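Local atomic coordinates of peptidoglycan-binding domain 1 (Burkholderia, PDB entry 5NM7), a protein that probably cleaves bacterial peptidoglycan as a phage endolysin, joining a putative peptidoglycan-binding domain to a lysozyme-like N-acetylmuramidase domain. Residues Phe186-Lys189 against Asp195-Ala198; Asp201-Lys204 against Glu209-Glu212; Phe236-Leu239 against Ala244-Glu247. All blocks are in the same frame, centred on the assembly; numbering follows the deposited sequence.

Interaction 1. Residues Phe186-Lys189 against Asp195-Ala198; sequences FHWK and DVFA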
# COMPACT_ATOMS: atom_id res chain seq x y z
N PHE A 186 -8.33 4.59 14.23
CA PHE A 186 -9.58 4.43 14.98
C PHE A 186 -10.30 3.11 14.70
O PHE A 186 -11.23 2.73 15.47
CB PHE A 186 -10.51 5.62 14.81
CG PHE A 186 -11.10 5.79 13.43
CD1 PHE A 186 -12.10 4.94 12.96
CD2 PHE A 186 -10.70 6.83 12.62
CE1 PHE A 186 -12.64 5.13 11.69
CE2 PHE A 186 -11.23 7.03 11.37
CZ PHE A 186 -12.21 6.18 10.90
N HIS A 187 -9.90 2.40 13.66
CA HIS A 187 -10.42 1.05 13.41
C HIS A 187 -9.85 -0.03 14.32
O HIS A 187 -10.24 -1.18 14.20
CB HIS A 187 -10.24 0.68 11.92
CG HIS A 187 -11.13 1.44 11.00
ND1 HIS A 187 -12.48 1.16 10.86
CD2 HIS A 187 -10.87 2.48 10.18
CE1 HIS A 187 -13.01 2.01 10.01
NE2 HIS A 187 -12.06 2.82 9.57
N TRP A 188 -8.86 0.28 15.18
CA TRP A 188 -8.13 -0.78 15.92
C TRP A 188 -9.07 -1.76 16.64
O TRP A 188 -8.86 -2.97 16.60
CB TRP A 188 -7.13 -0.19 16.90
CG TRP A 188 -7.76 0.53 18.02
CD1 TRP A 188 -7.95 1.85 18.13
CD2 TRP A 188 -8.22 -0.05 19.26
NE1 TRP A 188 -8.54 2.15 19.34
CE2 TRP A 188 -8.71 0.99 20.04
CE3 TRP A 188 -8.29 -1.36 19.75
CZ2 TRP A 188 -9.28 0.77 21.32
CZ3 TRP A 188 -8.90 -1.59 20.99
CH2 TRP A 188 -9.35 -0.51 21.77
N LYS A 189 -10.13 -1.22 17.24
CA LYS A 189 -11.07 -2.03 18.02
C LYS A 189 -11.93 -2.91 17.12
O LYS A 189 -12.00 -4.12 17.34
CB LYS A 189 -11.94 -1.15 18.90
CG LYS A 189 -12.60 -1.95 20.03
CD LYS A 189 -13.42 -1.05 20.94
CE LYS A 189 -13.99 -1.87 22.08
NZ LYS A 189 -14.72 -1.03 23.05
N ASP A 195 -5.45 -2.75 21.54
CA ASP A 195 -5.61 -1.30 21.79
C ASP A 195 -4.93 -0.56 20.62
O ASP A 195 -4.31 -1.22 19.76
CB ASP A 195 -4.98 -0.88 23.12
CG ASP A 195 -3.59 -1.43 23.30
OD1 ASP A 195 -2.67 -1.04 22.56
OD2 ASP A 195 -3.42 -2.32 24.15
N VAL A 196 -5.03 0.75 20.58
CA VAL A 196 -4.45 1.52 19.46
C VAL A 196 -2.91 1.44 19.46
O VAL A 196 -2.29 1.44 18.41
CB VAL A 196 -4.94 2.98 19.43
CG1 VAL A 196 -4.32 3.81 20.54
CG2 VAL A 196 -4.67 3.61 18.05
N PHE A 197 -2.30 1.33 20.64
CA PHE A 197 -0.85 1.23 20.72
C PHE A 197 -0.33 -0.05 20.12
O PHE A 197 0.68 -0.04 19.44
CB PHE A 197 -0.37 1.44 22.18
CG PHE A 197 -0.82 2.75 22.74
CD1 PHE A 197 -1.99 2.84 23.50
CD2 PHE A 197 -0.13 3.90 22.44
CE1 PHE A 197 -2.43 4.05 23.97
CE2 PHE A 197 -0.56 5.13 22.92
CZ PHE A 197 -1.73 5.20 23.67
N ALA A 198 -1.05 -1.15 20.34
CA ALA A 198 -0.67 -2.43 19.76
C ALA A 198 -0.85 -2.41 18.23
O ALA A 198 -0.05 -3.01 17.51
CB ALA A 198 -1.46 -3.58 20.37

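Interaction 2. Residues Asp201-Lys204 against Glu209-Glu212; sequences DAMK and EQLE. With GLY (glycine), chain E.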
# COMPACT_ATOMS: atom_id res chain seq x y z
N ASP A 201 2.11 -0.43 16.95
CA ASP A 201 3.28 -1.29 17.04
C ASP A 201 3.34 -2.29 15.90
O ASP A 201 4.39 -2.53 15.34
CB ASP A 201 3.35 -2.04 18.37
CG ASP A 201 3.66 -1.13 19.57
OD1 ASP A 201 4.21 -0.04 19.42
OD2 ASP A 201 3.38 -1.56 20.70
N ALA A 202 2.19 -2.87 15.54
CA ALA A 202 2.16 -3.81 14.42
C ALA A 202 2.51 -3.10 13.11
O ALA A 202 3.26 -3.63 12.25
CB ALA A 202 0.80 -4.47 14.32
N MET A 203 1.96 -1.90 12.94
CA MET A 203 2.21 -1.14 11.71
C MET A 203 3.71 -0.84 11.56
O MET A 203 4.22 -0.70 10.47
CB MET A 203 1.44 0.16 11.67
CG MET A 203 -0.08 0.06 11.75
SD MET A 203 -0.74 -0.91 10.36
CE MET A 203 -0.96 -2.48 11.08
N LYS A 204 4.40 -0.70 12.69
CA LYS A 204 5.86 -0.45 12.67
C LYS A 204 6.74 -1.66 12.34
O LYS A 204 7.91 -1.47 12.01
CB LYS A 204 6.25 0.13 14.03
CG LYS A 204 5.71 1.50 14.33
CD LYS A 204 6.05 1.92 15.76
CE LYS A 204 5.74 3.40 15.93
NZ LYS A 204 5.89 3.77 17.36
N GLU A 209 2.28 -6.79 8.26
CA GLU A 209 1.34 -6.37 9.27
C GLU A 209 0.42 -5.27 8.76
O GLU A 209 -0.75 -5.23 9.10
CB GLU A 209 2.05 -5.89 10.54
CG GLU A 209 2.72 -7.03 11.30
CD GLU A 209 1.71 -8.01 11.92
OE1 GLU A 209 0.59 -7.58 12.25
OE2 GLU A 209 2.02 -9.21 12.13
N GLN A 210 0.95 -4.40 7.91
CA GLN A 210 0.16 -3.33 7.32
C GLN A 210 -0.90 -3.89 6.37
O GLN A 210 -2.03 -3.40 6.36
CB GLN A 210 1.09 -2.39 6.60
CG GLN A 210 2.01 -1.69 7.56
CD GLN A 210 3.03 -0.83 6.85
OE1 GLN A 210 2.98 -0.67 5.63
NE2 GLN A 210 3.91 -0.22 7.61
N LEU A 211 -0.53 -4.90 5.61
CA LEU A 211 -1.49 -5.64 4.76
C LEU A 211 -2.53 -6.37 5.62
O LEU A 211 -3.69 -6.42 5.25
CB LEU A 211 -0.82 -6.66 3.87
CG LEU A 211 -1.68 -7.58 2.99
CD1 LEU A 211 -2.53 -6.80 2.01
CD2 LEU A 211 -0.79 -8.56 2.27
N GLU A 212 -2.10 -6.93 6.75
CA GLU A 212 -3.03 -7.63 7.67
C GLU A 212 -4.10 -6.66 8.14
O GLU A 212 -5.27 -7.05 8.23
CB GLU A 212 -2.28 -8.27 8.85
CG GLU A 212 -3.14 -8.88 9.97
CD GLU A 212 -4.05 -10.00 9.55
OE1 GLU A 212 -3.90 -10.61 8.45
OE2 GLU A 212 -5.00 -10.31 10.31
N GLY E . -2.95 -11.59 6.00
CA GLY E . -2.04 -10.64 5.27
C GLY E . -0.62 -10.71 5.76
O GLY E . -0.38 -11.54 6.64
OXT GLY E . 0.31 -10.01 5.31

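Interaction 3. Residues Phe236-Leu239 against Ala244-Glu247; sequences FAEL and AYAE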
# COMPACT_ATOMS: atom_id res chain seq x y z
N PHE A 236 -16.19 -1.43 -5.30
CA PHE A 236 -15.12 -1.54 -4.32
C PHE A 236 -14.39 -0.20 -4.21
O PHE A 236 -14.14 0.28 -3.10
CB PHE A 236 -14.12 -2.61 -4.66
CG PHE A 236 -12.96 -2.64 -3.71
CD1 PHE A 236 -11.79 -1.98 -4.05
CD2 PHE A 236 -13.05 -3.29 -2.50
CE1 PHE A 236 -10.74 -1.94 -3.14
CE2 PHE A 236 -11.99 -3.29 -1.60
CZ PHE A 236 -10.83 -2.62 -1.94
N ALA A 237 -14.05 0.40 -5.35
CA ALA A 237 -13.31 1.64 -5.33
C ALA A 237 -14.13 2.74 -4.68
O ALA A 237 -13.62 3.53 -3.89
CB ALA A 237 -12.86 2.02 -6.73
N GLU A 238 -15.43 2.81 -4.97
CA GLU A 238 -16.27 3.83 -4.33
C GLU A 238 -16.30 3.67 -2.80
O GLU A 238 -16.20 4.66 -2.05
CB GLU A 238 -17.70 3.74 -4.88
CG GLU A 238 -18.64 4.75 -4.23
CD GLU A 238 -20.02 4.77 -4.86
OE1 GLU A 238 -20.50 3.70 -5.35
OE2 GLU A 238 -20.63 5.87 -4.82
N LEU A 239 -16.41 2.41 -2.36
CA LEU A 239 -16.48 2.12 -0.92
C LEU A 239 -15.13 2.37 -0.25
O LEU A 239 -15.09 2.86 0.88
CB LEU A 239 -16.91 0.69 -0.66
CG LEU A 239 -18.33 0.36 -1.13
CD1 LEU A 239 -18.55 -1.14 -1.04
CD2 LEU A 239 -19.34 1.16 -0.31
N ALA A 244 -14.83 10.27 -4.85
CA ALA A 244 -13.96 10.76 -5.92
C ALA A 244 -13.08 9.67 -6.55
O ALA A 244 -12.14 9.99 -7.28
CB ALA A 244 -13.08 11.88 -5.38
N TYR A 245 -13.40 8.40 -6.31
CA TYR A 245 -12.65 7.28 -6.90
C TYR A 245 -12.40 7.38 -8.42
O TYR A 245 -11.35 6.98 -8.90
CB TYR A 245 -13.33 5.94 -6.55
CG TYR A 245 -14.54 5.63 -7.39
CD1 TYR A 245 -15.78 6.11 -7.06
CD2 TYR A 245 -14.42 4.86 -8.54
CE1 TYR A 245 -16.88 5.84 -7.85
CE2 TYR A 245 -15.52 4.60 -9.34
CZ TYR A 245 -16.73 5.09 -8.99
OH TYR A 245 -17.81 4.79 -9.79
N ALA A 246 -13.38 7.87 -9.17
CA ALA A 246 -13.29 7.87 -10.62
C ALA A 246 -12.25 8.89 -11.14
O ALA A 246 -11.59 8.62 -12.11
CB ALA A 246 -14.66 8.13 -11.26
N GLU A 247 -12.06 9.97 -10.40
CA GLU A 247 -11.16 11.04 -10.81
C GLU A 247 -9.72 10.53 -10.86
O GLU A 247 -8.95 10.97 -11.70
CB GLU A 247 -11.33 12.25 -9.88
CG GLU A 247 -12.73 12.88 -9.98
CD GLU A 247 -13.10 13.82 -8.83
OE1 GLU A 247 -12.19 14.36 -8.17
OE2 GLU A 247 -14.32 14.01 -8.60

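Interaction 1. Residues Phe186-Lys189 against Asp195-Ala198
Trp188 lays one face of its indole across the backbone that leads from Asp195 into Val196, at the N-terminal start of helix 196-205. The contact closes a loop of the lysozyme-like N-acetylmuramidase domain, in which the chain leaves strand 183-184, turns through 186-189 and comes back to an N-capped helix. Followed outward, the Trp188 side chain begins with CB, which sits no nearer than 4.1 Å to Val196 CA. CG is placed between the backbone N and the carbonyl carbon (chi1 68°), a torsion that swings the ring over the helix start. CD1 then reaches the side chain of Val196, 3.5 Å from its CB, with CG2 slightly farther off. CD2, at the fusion of the two rings, lies over the peptide link, 3.5 Å from Val196 N. On the six-membered ring, CE3 comes to 3.4 Å from Asp195 CA; CZ3 leans on the same carbon, and CH2 reaches it more loosely. Two CH-pi contacts result, Asp195 CA above the six-membered ring and Val196 CB above the five-membered one, so both rings are used. Lys189 CB lies over the opposite face of the indole, and the plate is held between its own neighbour and the helix start. NE1 passes close to Val196 CB, but its hydrogen bond goes to Glu174 of helix 169-174, which, with the packing on both faces, should restrict the rotation of the ring. Val196 also packs on Leu173 and Glu174, so the helix start is packed between the loop and helix 169-174. The CB of Asp195 leaves away from the indole, and the side chain caps the helix: its OD1 accepts from Ala198 N at 2.8 Å, with an N-H...O angle of 151°.

Interaction 2. Residues Asp201-Lys204 against Glu209-Glu212
Ala202 and Met203, near the end of helix 196-205, face Glu209 and Gln210 on the first turns of helix 207-219 across a tight corner between two consecutive helices of the N-acetylmuramidase domain. The backbones come close: the CA atoms of Met203 and Gln210 are 5.3 Å apart, and those of Ala202 and Glu209 are 5.8 Å apart. Such spacing leaves little room for side chains between the helices, and the Ala202 methyl and Glu209 CB both point into the interface. Glu209 CB rests 3.1 Å from Ala202 O, while its chain, bent at chi2 (-68°), folds back to bring OE1 alongside Ala202 CB. Met203 starts off beside the gap, but bends at chi2 and chi3 turn its CE methyl to within 3.4 Å of Glu209 O; its SD lies 4.0 Å from Gln210 CG. Gln210 makes the polar link. Extended beyond CG, it directs NE2 to Met203 O in a nearly straight bond of 2.9 Å, with an N-H...O angle of 171°; the donor lies in the carbonyl plane and the acceptor in the amide plane. NE2 also donates to Gly106 O, and OE1 accepts from Ala180 N, so three bonds fix the rotation of this buried amide and settle which end is oxygen. Beyond the corner, helix 207-219 turns Leu211 and Glu212 to a bound glycine, in a pocket that also includes Asp79, Ala83, Arg86 and Ala208. Glu212 OE1 forms a salt bridge to Arg86 and OE2 one to Arg216, which would be expected to stabilise the negative charge. Leu211 CD2 touches the glycine OXT, and at the other end of the ligand the amino N donates to Glu212 OE1 at 2.8 Å.

Interaction 3. Residues Phe236-Leu239 against Ala244-Glu247
The phenol ring of Tyr245 turns one face to helix 233-241, with Glu238 N 3.8 Å above its plane and displaced toward the rim. Over the opposite face, also toward the rim, lies Ala246 CB, so the ring is flanked by the helix backbone and by its own sequence neighbour. Ala237 CB approaches obliquely, 3.7 Å from CD2. On the other half of the ring, CD1 packs 3.6 Å from Glu238 CA and CE1 lies 3.7 Å from Glu238 CB. The carboxylate of Glu238 is tilted 42° from the ring plane, and its chain runs out extended beyond CG; OE2 makes a long, weak ion pair with Lys243. Tyr245 CG stands between its own N and carbonyl carbon (chi1 79°), which brings the ring down on the helix while CB rests against Ala237 O. Nearby, Tyr245 touches Asp251 and Ala237 touches Tyr250, both on helix 250-265. The chemistry here is van der Waals packing of an aromatic face on backbone and CB atoms in the middle of helix 233-241, which implies that, between these two segments, close fit more than polar pairing sets the contact.

All three contacts are short-range closures within the N-acetylmuramidase region, following one another along the chain. Interactions 1 and 2 share helix 196-205: the first packs at its N-terminal start, the second near its C-terminal end, and their centres are 11 Å apart. Interaction 3 is separate, its centre 26 Å from that of interaction 1 and 24 Å from that of interaction 2, with nearest atoms about 9 and 10 Å away. Interaction 2 alone of the three holds residues of a glycine pocket, Leu211 and Glu212, while the side chain of Gln210 is about 13 Å from another bound glycine. Interactions 1 and 3 each set an aromatic ring on backbone; of the three pairs of segments, only that of interaction 2 is bridged by a hydrogen bond.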